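Glutathione S-transferase 2 (Heligmosomoides polygyrus, PDB 1TW9) probably catalyses the conjugation of glutathione to electrophilic substrates with loss of a halide. Local coordinates at residues C17-F22 with Q27-V32; V51-L54 with Q59-A62; Q63-C68 with S90-Y95; L71-G76 with F83-I88; G146-D151 with W155-V160. All blocks are in the same frame, centred on the assembly; numbering follows the deposited sequence.

Interaction 1 of 5, residues C17-F22 with Q27-V32. Unlike the reference sequence in segment 17-22: Val21 (reference Ile).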
# COMPACT_ATOMS: atom_id res chain seq x y z
N CYS A 17 1.56 8.04 11.52
CA CYS A 17 2.85 7.47 11.04
C CYS A 17 3.62 8.56 10.33
O CYS A 17 4.79 8.84 10.64
CB CYS A 17 2.54 6.20 10.25
SG CYS A 17 4.05 5.40 9.68
N ALA A 18 2.92 9.32 9.49
CA ALA A 18 3.57 10.46 8.85
C ALA A 18 4.22 11.43 9.88
O ALA A 18 5.38 11.91 9.70
CB ALA A 18 2.63 11.11 7.92
N ARG A 19 3.45 11.79 10.92
CA ARG A 19 3.93 12.69 11.97
C ARG A 19 5.13 12.13 12.62
O ARG A 19 6.09 12.83 12.96
CB ARG A 19 2.83 12.96 13.00
CG ARG A 19 1.60 13.64 12.43
CD ARG A 19 0.74 14.11 13.60
NE ARG A 19 -0.59 14.61 13.17
CZ ARG A 19 -1.71 13.93 13.32
NH1 ARG A 19 -1.71 12.72 13.87
NH2 ARG A 19 -2.84 14.51 12.97
N GLN A 20 5.14 10.80 12.82
CA GLN A 20 6.30 10.20 13.43
C GLN A 20 7.55 10.11 12.49
O GLN A 20 8.67 10.18 12.96
CB GLN A 20 5.95 8.90 14.05
CG GLN A 20 4.99 9.05 15.19
CD GLN A 20 4.73 7.83 15.96
OE1 GLN A 20 5.46 6.83 15.78
NE2 GLN A 20 3.72 7.86 16.81
N VAL A 21 7.34 9.99 11.18
CA VAL A 21 8.45 10.08 10.23
C VAL A 21 9.07 11.47 10.32
O VAL A 21 10.26 11.62 10.38
CB VAL A 21 8.00 9.72 8.82
CG1 VAL A 21 9.10 9.99 7.83
CG2 VAL A 21 7.64 8.18 8.79
N PHE A 22 8.22 12.46 10.30
CA PHE A 22 8.70 13.83 10.43
C PHE A 22 9.51 14.00 11.71
O PHE A 22 10.58 14.61 11.73
CB PHE A 22 7.52 14.82 10.47
CG PHE A 22 6.95 15.21 9.06
CD1 PHE A 22 7.80 15.60 8.02
CD2 PHE A 22 5.60 15.09 8.78
CE1 PHE A 22 7.28 15.95 6.80
CE2 PHE A 22 5.10 15.46 7.56
CZ PHE A 22 5.93 15.88 6.57
N GLN A 27 12.17 17.03 11.07
CA GLN A 27 11.69 17.89 10.02
C GLN A 27 10.47 18.67 10.50
O GLN A 27 9.46 18.08 10.90
CB GLN A 27 11.36 17.04 8.79
CG GLN A 27 10.67 17.87 7.69
CD GLN A 27 11.55 18.88 7.07
OE1 GLN A 27 11.21 20.09 7.04
NE2 GLN A 27 12.69 18.42 6.54
N LYS A 28 10.50 19.98 10.35
CA LYS A 28 9.38 20.81 10.72
C LYS A 28 8.30 20.71 9.64
O LYS A 28 8.60 20.67 8.45
CB LYS A 28 9.86 22.25 10.95
CG LYS A 28 9.32 23.28 10.03
CD LYS A 28 9.91 24.66 10.31
CE LYS A 28 8.97 25.89 10.08
NZ LYS A 28 9.30 26.65 8.81
N TYR A 29 7.05 20.75 10.05
CA TYR A 29 5.91 20.69 9.12
C TYR A 29 4.73 21.36 9.76
O TYR A 29 4.71 21.56 10.95
CB TYR A 29 5.58 19.26 8.75
CG TYR A 29 5.05 18.44 9.92
CD1 TYR A 29 5.92 17.97 10.93
CD2 TYR A 29 3.69 18.13 10.00
CE1 TYR A 29 5.46 17.21 12.02
CE2 TYR A 29 3.20 17.40 11.08
CZ TYR A 29 4.06 16.99 12.10
OH TYR A 29 3.55 16.29 13.15
N GLU A 30 3.74 21.75 8.96
CA GLU A 30 2.53 22.33 9.45
C GLU A 30 1.56 21.18 9.75
O GLU A 30 1.18 20.46 8.83
CB GLU A 30 2.01 23.26 8.38
CG GLU A 30 1.01 24.25 8.83
CD GLU A 30 0.55 25.19 7.70
OE1 GLU A 30 -0.48 25.83 7.92
OE2 GLU A 30 1.22 25.29 6.63
N ASP A 31 1.20 20.99 11.02
CA ASP A 31 0.35 19.88 11.45
C ASP A 31 -1.08 20.45 11.55
O ASP A 31 -1.47 21.07 12.56
CB ASP A 31 0.82 19.34 12.80
CG ASP A 31 0.15 18.05 13.21
OD1 ASP A 31 -0.30 17.33 12.29
OD2 ASP A 31 0.08 17.70 14.44
N VAL A 32 -1.82 20.29 10.47
CA VAL A 32 -3.19 20.82 10.36
C VAL A 32 -4.21 19.77 10.79
O VAL A 32 -4.28 18.68 10.24
CB VAL A 32 -3.51 21.37 8.94
CG1 VAL A 32 -4.93 21.87 8.89
CG2 VAL A 32 -2.46 22.48 8.56
O HOH W 1 5.50 14.97 14.51
O HOH W 2 -2.52 16.61 11.03

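Interaction 2 of 5, residues V51-L54 with Q59-A62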
# COMPACT_ATOMS: atom_id res chain seq x y z
N VAL A 51 -8.73 12.60 4.03
CA VAL A 51 -7.49 12.98 4.69
C VAL A 51 -6.91 11.69 5.30
O VAL A 51 -7.64 10.70 5.48
CB VAL A 51 -7.96 14.16 5.58
CG1 VAL A 51 -8.42 13.80 6.97
CG2 VAL A 51 -7.47 15.54 5.21
N PRO A 52 -5.60 11.59 5.45
CA PRO A 52 -4.66 12.68 5.42
C PRO A 52 -4.23 13.04 4.02
O PRO A 52 -4.34 12.22 3.11
CB PRO A 52 -3.44 12.06 6.10
CG PRO A 52 -3.55 10.64 5.76
CD PRO A 52 -4.98 10.38 5.99
N VAL A 53 -3.79 14.27 3.87
CA VAL A 53 -3.17 14.71 2.65
C VAL A 53 -1.95 15.49 3.05
O VAL A 53 -2.04 16.41 3.88
CB VAL A 53 -4.13 15.62 1.84
CG1 VAL A 53 -3.45 16.28 0.64
CG2 VAL A 53 -5.32 14.84 1.36
N LEU A 54 -0.84 15.22 2.35
CA LEU A 54 0.40 15.97 2.51
C LEU A 54 0.49 16.97 1.39
O LEU A 54 0.17 16.61 0.28
CB LEU A 54 1.58 14.98 2.40
CG LEU A 54 2.99 15.59 2.48
CD1 LEU A 54 3.26 16.08 3.90
CD2 LEU A 54 3.95 14.57 1.98
N GLN A 59 2.07 20.94 -3.44
CA GLN A 59 1.61 19.84 -4.29
C GLN A 59 1.05 18.75 -3.37
O GLN A 59 1.72 18.33 -2.41
CB GLN A 59 2.73 19.35 -5.19
CG GLN A 59 3.35 20.48 -6.02
CD GLN A 59 2.36 21.12 -6.96
OE1 GLN A 59 1.56 20.41 -7.60
NE2 GLN A 59 2.39 22.48 -7.07
N GLN A 60 -0.18 18.32 -3.65
CA GLN A 60 -0.87 17.36 -2.79
C GLN A 60 -0.49 15.92 -3.08
O GLN A 60 -0.38 15.52 -4.24
CB GLN A 60 -2.38 17.45 -2.92
CG GLN A 60 -3.00 18.74 -2.54
CD GLN A 60 -4.48 18.67 -2.70
OE1 GLN A 60 -4.94 18.35 -3.80
NE2 GLN A 60 -5.24 18.96 -1.62
N LEU A 61 -0.40 15.15 -2.01
CA LEU A 61 -0.22 13.72 -2.05
C LEU A 61 -1.12 13.11 -0.97
O LEU A 61 -0.95 13.42 0.23
CB LEU A 61 1.21 13.35 -1.73
CG LEU A 61 1.55 11.83 -1.53
CD1 LEU A 61 1.28 11.02 -2.82
CD2 LEU A 61 2.95 11.59 -1.03
N ALA A 62 -2.02 12.26 -1.43
CA ALA A 62 -3.00 11.65 -0.53
C ALA A 62 -2.59 10.20 -0.23
O ALA A 62 -1.65 9.67 -0.80
CB ALA A 62 -4.38 11.68 -1.13

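Interaction 3 of 5, residues Q63-C68 with S90-Y95. Unlike the reference sequence in segment 90-95: Leu91 (reference Pro).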
# COMPACT_ATOMS: atom_id res chain seq x y z
N GLN A 63 -3.32 9.60 0.70
CA GLN A 63 -3.27 8.19 1.05
C GLN A 63 -2.12 7.94 2.07
O GLN A 63 -0.95 8.10 1.79
CB GLN A 63 -3.18 7.26 -0.12
CG GLN A 63 -4.35 7.32 -1.09
CD GLN A 63 -5.58 6.68 -0.55
OE1 GLN A 63 -6.67 6.89 -1.07
NE2 GLN A 63 -5.43 5.92 0.52
N SER A 64 -2.54 7.52 3.27
CA SER A 64 -1.66 7.32 4.41
C SER A 64 -0.35 6.63 4.11
O SER A 64 0.70 7.12 4.40
CB SER A 64 -2.42 6.45 5.47
OG SER A 64 -1.66 6.49 6.64
N GLN A 65 -0.42 5.42 3.57
CA GLN A 65 0.81 4.68 3.37
C GLN A 65 1.64 5.31 2.24
O GLN A 65 2.85 5.25 2.28
CB GLN A 65 0.57 3.22 3.05
CG GLN A 65 0.23 2.46 4.32
CD GLN A 65 0.35 0.97 4.33
OE1 GLN A 65 0.71 0.27 3.33
NE2 GLN A 65 -0.10 0.41 5.48
N ALA A 66 1.00 5.93 1.24
CA ALA A 66 1.77 6.59 0.15
C ALA A 66 2.61 7.78 0.69
O ALA A 66 3.72 7.99 0.31
CB ALA A 66 0.87 7.04 -0.91
N ILE A 67 1.96 8.50 1.57
CA ILE A 67 2.55 9.60 2.30
C ILE A 67 3.75 9.13 3.15
O ILE A 67 4.85 9.69 3.07
CB ILE A 67 1.48 10.31 3.13
CG1 ILE A 67 0.48 11.07 2.23
CG2 ILE A 67 2.16 11.24 4.08
CD1 ILE A 67 -0.68 11.56 3.04
N CYS A 68 3.54 8.10 3.96
CA CYS A 68 4.58 7.60 4.89
C CYS A 68 5.76 7.10 4.08
O CYS A 68 6.86 7.40 4.41
CB CYS A 68 4.02 6.46 5.72
SG CYS A 68 2.94 7.16 6.94
N SER A 90 5.77 -4.82 2.32
CA SER A 90 5.00 -6.05 2.49
C SER A 90 4.45 -6.11 3.93
O SER A 90 3.31 -6.52 4.13
CB SER A 90 5.80 -7.32 2.13
OG SER A 90 6.73 -7.62 3.14
N LEU A 91 5.26 -5.68 4.92
CA LEU A 91 4.81 -5.72 6.32
C LEU A 91 3.68 -4.69 6.56
O LEU A 91 2.77 -4.93 7.33
CB LEU A 91 6.00 -5.46 7.26
CG LEU A 91 6.86 -6.74 7.35
CD1 LEU A 91 8.23 -6.29 7.72
CD2 LEU A 91 6.23 -7.63 8.39
N ALA A 92 3.76 -3.50 5.93
CA ALA A 92 2.78 -2.48 6.09
C ALA A 92 1.50 -2.95 5.44
O ALA A 92 0.41 -2.66 5.94
CB ALA A 92 3.23 -1.24 5.48
N ASP A 93 1.61 -3.66 4.33
CA ASP A 93 0.40 -4.19 3.69
C ASP A 93 -0.23 -5.32 4.53
O ASP A 93 -1.43 -5.46 4.60
CB ASP A 93 0.77 -4.80 2.40
CG ASP A 93 0.83 -3.83 1.29
OD1 ASP A 93 0.29 -2.69 1.46
OD2 ASP A 93 1.32 -4.19 0.15
N ALA A 94 0.59 -6.17 5.10
CA ALA A 94 0.08 -7.18 6.06
C ALA A 94 -0.61 -6.50 7.22
O ALA A 94 -1.62 -6.98 7.72
CB ALA A 94 1.19 -8.06 6.55
N TYR A 95 -0.08 -5.36 7.66
CA TYR A 95 -0.70 -4.59 8.75
C TYR A 95 -2.11 -4.20 8.32
O TYR A 95 -3.10 -4.34 9.07
CB TYR A 95 0.16 -3.33 9.08
CG TYR A 95 -0.53 -2.40 10.03
CD1 TYR A 95 -0.71 -2.76 11.39
CD2 TYR A 95 -1.01 -1.17 9.61
CE1 TYR A 95 -1.33 -1.87 12.25
CE2 TYR A 95 -1.64 -0.33 10.45
CZ TYR A 95 -1.83 -0.69 11.76
OH TYR A 95 -2.45 0.18 12.59
O HOH W 3 -1.62 -1.25 2.58

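Interaction 4 of 5, residues L71-G76 with F83-I88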
# COMPACT_ATOMS: atom_id res chain seq x y z
N LEU A 71 7.71 10.10 2.55
CA LEU A 71 8.46 10.76 3.60
C LEU A 71 9.58 9.91 4.06
O LEU A 71 10.71 10.36 4.18
CB LEU A 71 7.54 11.10 4.74
CG LEU A 71 6.55 12.19 4.47
CD1 LEU A 71 5.60 12.34 5.66
CD2 LEU A 71 7.19 13.54 4.00
N ALA A 72 9.32 8.61 4.22
CA ALA A 72 10.39 7.68 4.67
C ALA A 72 11.56 7.52 3.70
O ALA A 72 12.68 7.58 4.08
CB ALA A 72 9.82 6.34 5.01
N LYS A 73 11.27 7.54 2.41
CA LYS A 73 12.31 7.49 1.40
C LYS A 73 13.07 8.83 1.37
O LYS A 73 14.29 8.85 1.10
CB LYS A 73 11.72 7.16 0.08
CG LYS A 73 11.31 5.71 0.00
CD LYS A 73 10.59 5.30 -1.33
CE LYS A 73 10.40 3.78 -1.55
NZ LYS A 73 11.70 3.03 -1.86
N THR A 74 12.34 9.91 1.54
CA THR A 74 12.96 11.22 1.55
C THR A 74 14.03 11.28 2.60
O THR A 74 15.11 11.87 2.43
CB THR A 74 11.89 12.29 1.78
OG1 THR A 74 11.01 12.32 0.67
CG2 THR A 74 12.46 13.68 1.85
N PHE A 75 13.71 10.73 3.78
CA PHE A 75 14.52 10.93 5.00
C PHE A 75 15.40 9.77 5.40
O PHE A 75 16.19 9.86 6.36
CB PHE A 75 13.61 11.39 6.18
CG PHE A 75 12.94 12.68 5.91
CD1 PHE A 75 11.58 12.78 5.93
CD2 PHE A 75 13.70 13.77 5.59
CE1 PHE A 75 10.98 14.02 5.68
CE2 PHE A 75 13.11 14.96 5.34
CZ PHE A 75 11.77 15.05 5.32
N GLY A 76 15.27 8.64 4.69
CA GLY A 76 16.18 7.52 4.91
C GLY A 76 15.65 6.40 5.81
O GLY A 76 16.44 5.71 6.44
N PHE A 83 15.13 -4.11 -2.30
CA PHE A 83 14.44 -5.30 -1.71
C PHE A 83 14.01 -5.01 -0.26
O PHE A 83 12.92 -5.41 0.17
CB PHE A 83 15.24 -6.55 -1.85
CG PHE A 83 14.44 -7.79 -1.68
CD1 PHE A 83 13.69 -8.33 -2.72
CD2 PHE A 83 14.42 -8.45 -0.47
CE1 PHE A 83 12.94 -9.51 -2.57
CE2 PHE A 83 13.72 -9.68 -0.32
CZ PHE A 83 12.94 -10.19 -1.37
N GLU A 84 14.88 -4.39 0.54
CA GLU A 84 14.48 -4.03 1.90
C GLU A 84 13.23 -3.17 1.88
O GLU A 84 12.31 -3.34 2.71
CB GLU A 84 15.58 -3.36 2.71
CG GLU A 84 16.71 -4.26 3.12
CD GLU A 84 17.62 -3.69 4.18
OE1 GLU A 84 17.43 -2.51 4.57
OE2 GLU A 84 18.54 -4.42 4.65
N SER A 85 13.18 -2.21 0.96
CA SER A 85 12.09 -1.32 0.94
C SER A 85 10.78 -2.05 0.58
O SER A 85 9.71 -1.80 1.21
CB SER A 85 12.32 -0.19 -0.06
OG SER A 85 11.33 0.79 -0.06
N ALA A 86 10.92 -3.05 -0.25
CA ALA A 86 9.78 -3.90 -0.66
C ALA A 86 9.34 -4.77 0.54
O ALA A 86 8.14 -4.97 0.75
CB ALA A 86 10.14 -4.76 -1.82
N LEU A 87 10.26 -5.33 1.32
CA LEU A 87 9.87 -6.08 2.54
C LEU A 87 9.13 -5.21 3.52
O LEU A 87 8.14 -5.65 4.12
CB LEU A 87 11.12 -6.66 3.17
CG LEU A 87 11.73 -7.83 2.39
CD1 LEU A 87 13.07 -8.23 3.06
CD2 LEU A 87 10.85 -9.08 2.24
N ILE A 88 9.61 -4.00 3.68
CA ILE A 88 8.96 -3.05 4.57
C ILE A 88 7.51 -2.85 4.07
O ILE A 88 6.53 -2.88 4.85
CB ILE A 88 9.78 -1.74 4.63
CG1 ILE A 88 11.14 -1.94 5.42
CG2 ILE A 88 8.97 -0.54 5.18
CD1 ILE A 88 12.16 -0.85 5.21

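Interaction 5 of 5, residues G146-D151 with W155-V160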
# COMPACT_ATOMS: atom_id res chain seq x y z
N GLY A 146 16.93 -5.85 15.91
CA GLY A 146 15.78 -5.40 16.68
C GLY A 146 14.70 -4.66 15.91
O GLY A 146 13.67 -4.39 16.45
N PHE A 147 14.97 -4.39 14.64
CA PHE A 147 14.01 -3.81 13.71
C PHE A 147 13.35 -4.86 12.88
O PHE A 147 13.79 -6.05 12.88
CB PHE A 147 14.68 -2.76 12.82
CG PHE A 147 15.38 -1.70 13.60
CD1 PHE A 147 16.76 -1.68 13.66
CD2 PHE A 147 14.67 -0.78 14.33
CE1 PHE A 147 17.41 -0.74 14.42
CE2 PHE A 147 15.33 0.17 15.14
CZ PHE A 147 16.69 0.23 15.14
N LEU A 148 12.27 -4.49 12.23
CA LEU A 148 11.52 -5.43 11.39
C LEU A 148 12.30 -5.85 10.15
O LEU A 148 12.30 -7.03 9.79
CB LEU A 148 10.16 -4.90 11.07
CG LEU A 148 9.13 -4.99 12.20
CD1 LEU A 148 7.96 -4.20 11.90
CD2 LEU A 148 8.78 -6.45 12.37
N VAL A 149 12.96 -4.89 9.50
CA VAL A 149 13.70 -5.10 8.23
C VAL A 149 14.99 -4.39 8.29
O VAL A 149 15.02 -3.16 8.58
CB VAL A 149 12.89 -4.62 6.94
CG1 VAL A 149 13.68 -4.77 5.68
CG2 VAL A 149 11.58 -5.40 6.83
N GLY A 150 16.08 -5.12 8.03
CA GLY A 150 17.34 -4.48 7.95
C GLY A 150 17.88 -4.04 9.29
O GLY A 150 17.36 -4.35 10.34
N ASP A 151 18.89 -3.19 9.23
CA ASP A 151 19.61 -2.83 10.43
C ASP A 151 19.29 -1.43 10.96
O ASP A 151 20.03 -0.95 11.84
CB ASP A 151 21.11 -2.98 10.19
CG ASP A 151 21.65 -2.03 9.24
OD1 ASP A 151 20.86 -1.27 8.61
OD2 ASP A 151 22.90 -1.96 8.99
N TRP A 155 9.83 3.11 8.54
CA TRP A 155 8.44 3.62 8.82
C TRP A 155 7.50 2.50 9.24
O TRP A 155 6.54 2.76 10.04
CB TRP A 155 7.88 4.35 7.62
CG TRP A 155 7.70 3.56 6.37
CD1 TRP A 155 8.66 3.25 5.41
CD2 TRP A 155 6.45 3.10 5.84
NE1 TRP A 155 8.06 2.59 4.35
CE2 TRP A 155 6.72 2.45 4.61
CE3 TRP A 155 5.16 3.05 6.34
CZ2 TRP A 155 5.72 1.83 3.84
CZ3 TRP A 155 4.18 2.47 5.55
CH2 TRP A 155 4.46 1.88 4.33
N VAL A 156 7.74 1.28 8.82
CA VAL A 156 6.84 0.15 9.26
C VAL A 156 7.14 -0.18 10.73
O VAL A 156 6.23 -0.56 11.47
CB VAL A 156 6.86 -1.12 8.39
CG1 VAL A 156 8.19 -1.94 8.58
CG2 VAL A 156 5.63 -1.96 8.69
N ASP A 157 8.37 -0.03 11.21
CA ASP A 157 8.62 -0.13 12.66
C ASP A 157 7.74 0.87 13.45
O ASP A 157 7.13 0.53 14.46
CB ASP A 157 10.06 0.16 13.00
CG ASP A 157 11.00 -0.87 12.53
OD1 ASP A 157 10.82 -2.10 12.84
OD2 ASP A 157 12.02 -0.46 11.86
N LEU A 158 7.71 2.11 12.99
CA LEU A 158 6.86 3.16 13.55
C LEU A 158 5.38 2.81 13.51
O LEU A 158 4.68 3.03 14.52
CB LEU A 158 7.04 4.57 12.89
CG LEU A 158 8.42 5.15 12.88
CD1 LEU A 158 8.48 6.35 12.04
CD2 LEU A 158 8.88 5.38 14.23
N LEU A 159 4.89 2.28 12.40
CA LEU A 159 3.48 1.99 12.24
C LEU A 159 3.09 0.83 13.21
O LEU A 159 2.07 0.92 13.90
CB LEU A 159 3.30 1.59 10.80
CG LEU A 159 1.93 1.24 10.31
CD1 LEU A 159 1.04 2.48 10.40
CD2 LEU A 159 1.96 0.72 8.93
N VAL A 160 3.90 -0.22 13.21
CA VAL A 160 3.63 -1.38 14.08
C VAL A 160 3.70 -1.03 15.55
O VAL A 160 2.71 -1.34 16.29
CB VAL A 160 4.48 -2.59 13.69
CG1 VAL A 160 4.26 -3.78 14.69
CG2 VAL A 160 4.05 -3.08 12.26
O HOH W 4 12.66 -1.94 9.75

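Interaction 1 of 5, residues C17-F22 with Q27-V32
The rings of Phe22 and Tyr29 lie face to face in an offset stack, centroids 4.3 Å apart and planes inclined by 13°. Phe22 CD2 sits over the centre of one face of the Tyr29 ring, while Tyr29 CG lies toward the rim of the Phe22 ring. Tyr29 CB adds a CH-pi contact, 3.9 Å above the Phe22 centroid. With its CG placed between backbone N and carbonyl carbon (chi1 67°), Tyr29 brings its ring over Phe22 and its OH to the Arg19 chain, 3.4 Å from Arg19 CG. A water at the Tyr29 ring edge joins Tyr29 OH to Arg19 O. Asp31 OD1 meets the Arg19 guanidinium edge in its plane, accepting the NE-H of Arg19 at 2.9 Å in a nearly straight salt bridge (163°). A second water links Arg19 NH2, Asp31 OD1 and Val32 O. Arg19 NH1 turns instead to Glu16 and Gly11 O, and Asp31 OD2 to Arg33. At the other end, Gln27 N donates to Phe22 O at 3.0 Å, closing the turn that leads out of helix 16-24. Without this ring, as with an alanine at Tyr29, one face of Phe22 would probably lose its cover and the water on Arg19 O its hydroxyl partner. Apolar stacking thus fastens the helix-to-strand half of this beta-alpha-beta unit, with the ion pair fixing its more polar end.

Interaction 2 of 5, residues V51-L54 with Q59-A62
Pro52, entered through a cis peptide bond, sets its carbonyl O 3.9 Å from Ala62 CA, where the two strands begin to run side by side. At Val53 the two methyl groups divide the work. CG1, anti to the backbone N (chi1 172°), lies 3.9 Å from Gln60 CB, whereas CG2 of Val53 packs against the methyl group of Ala62, 4.1 Å from its CB. On the backbone, Val53 CA makes a CA-H...O contact with Leu61 O. The same carbonyl of Leu61 accepts the N-H of Leu54 at 2.8 Å, in a fairly straight bond (167°). Leu54 O returns the bond to Leu61 N, also at 2.8 Å, so that Leu54 and Leu61 form an antiparallel hydrogen-bonded pair. The Leu54 carbonyl receives a further CA-H...O contact from Gln60, 3.3 Å from its CA. The leucine side chains share the face turned to helix 64-75, touching Tyr70 in common. They meet each other loosely, CD2 of Leu54 to CD2 of Leu61 being 4.4 Å. On the face of Val53 and Ala62, Gln60 extends past the valine and its NE2 donates to Thr45 O. Leu61 also packs on Ala86 of the second subunit. This is the beta hairpin that ends the four-stranded mixed sheet of the thioredoxin-like GST N-terminal domain, with the cis-proline characteristic of that fold immediately before its first strand.

Interaction 3 of 5, residues Q63-C68 with S90-Y95
Gln65 and Ala92 mark the nearest approach of the two backbones, both in helices, with CA atoms 7.9 Å apart. Gln63 occupies the N-cap position of helix 64-75, so Gln65 belongs to its first turn, while residues 90-95 lie within helix 82-101. Across this distance the Gln65 chain reaches extended beyond CG, and CG beside the backbone N (chi1 -78°) directs it to the opposite helix. Its amide spreads over the Ala92 methyl group, with Gln65 OE1 3.6 Å from Ala92 CB. The N-H of Gln65 NE2 donates to Ala92 O at 3.1 Å, nearly straight at hydrogen (161°), yet it arrives from well above the carbonyl plane. Gln65 OE1 accepts a hydrogen bond at 2.9 Å from a water that also donates to Asp93 OD1 at 2.6 Å. The amide and carboxylate planes differ by only 17°. With an alanine at Gln65 the amide is gone, and Ala92 O would probably lose this side-chain donor and the water one of its holds. Asp93 also packs on Gln63 of the second subunit. Slender and largely polar, this contact belongs to the interface between the thioredoxin-like and all-helical domains of a GST, beside the dimer contact.

Interaction 4 of 5, residues L71-G76 with F83-I88
Lys73 and Ser85 meet end to end: the ammonium group of the long side chain reaches the hydroxyl of the short one. CG of Lys73 stands beside its backbone N, and the chain runs extended until it bends at the last carbon-nitrogen torsion (chi4 -71°). That bend lays Lys73 CE 3.5 Å from Ser85 OG and brings NZ of Lys73 to 2.9 Å from the same oxygen, which accepts its hydrogen bond. Ser85 meets it with OG anti to the backbone N (chi1 -175°), CB pointing toward helix 64-75. The CA atoms of Lys73 and Ser85 remain 8.8 Å apart, so the lysine spans most of the gap between helices 64-75 and 82-101. The Lys73 side chain also touches Ala78 in the connection between the helices. Lys73 lies near the end of its helix, which closes at Gly76, where phi turns positive. The bond is one of charge to a neutral hydroxyl, with no carboxylate of residues 83-88 taking part. Between 71-76 and 83-88 the tie is one hydrogen bond; little surface is buried between them, the exposed lysine reaching a buried serine and probably keeping much of its hydration.

Interaction 5 of 5, residues G146-D151 with W155-V160
Asp157 grips the backbone of the loop before its own helix: OD1 uses its syn lone pair to accept the N-H of Leu148 at 2.9 Å, close to straight (158°). Its CG, beside the backbone N (chi1 -69°), carries the carboxylate to the loop. The companion OD2 takes a hydrogen bond from a water at 2.7 Å, and that water accepts the N-H of Val149, 3.0 Å from its N, so the two carboxylate oxygens hold successive amides of the loop, one directly and one through water. The Leu148 and Asp157 side chains run antiparallel alongside one another, Leu148 CB lying 3.4 Å from Asp157 OD1. Beyond the carboxylate Leu148 reaches the helix surface, where its CD1 lies 4.0 Å from Val156 CG1 and 4.1 Å from Val160 CG2. Phe147 borders the other oxygen, with CD2 3.6 Å from Asp157 OD2 and its ring plane inclined 55° to the carboxylate. Further out, His184 NE2 also donates to Asp157 OD1, and Ser154 N to OD2. The buried acid is thus gripped by several donors, which probably favours its ionised form and fixes the rotation of the group. Ile188 of helix 179-189 packs on both Phe147 and Asp157, while Val149 leans on Ile88 and Leu91 of helix 82-101. The return of the Asp157 side chain to the backbone N of Ser154, just ahead of helix 155-170, is consistent with the Ser-X-X-Asp N-capping box known at this helix start in the C-terminal domain of glutathione transferases.

Interactions 2 and 5 are buried, whereas 1, 3 and 4 are partly buried, interaction 4 using an exposed lysine. Interactions 1 and 2 lie within the thioredoxin-like domain and reach the same sheet, where Phe22 CZ meets Leu54 CD1; the first combines a ring stack with an ion pair, the second rests on backbone bonds. Interactions 3 and 4 both join helices 64-75 and 82-101 across the domain boundary, each through one long polar side chain; like interaction 2, they touch the second subunit. Interaction 5 lies in the helical domain, where a buried carboxylate holds loop amides beside a few leucine-valine contacts. Its Trp155 packs on Ala92 of interaction 3 and Ala72 of interaction 4.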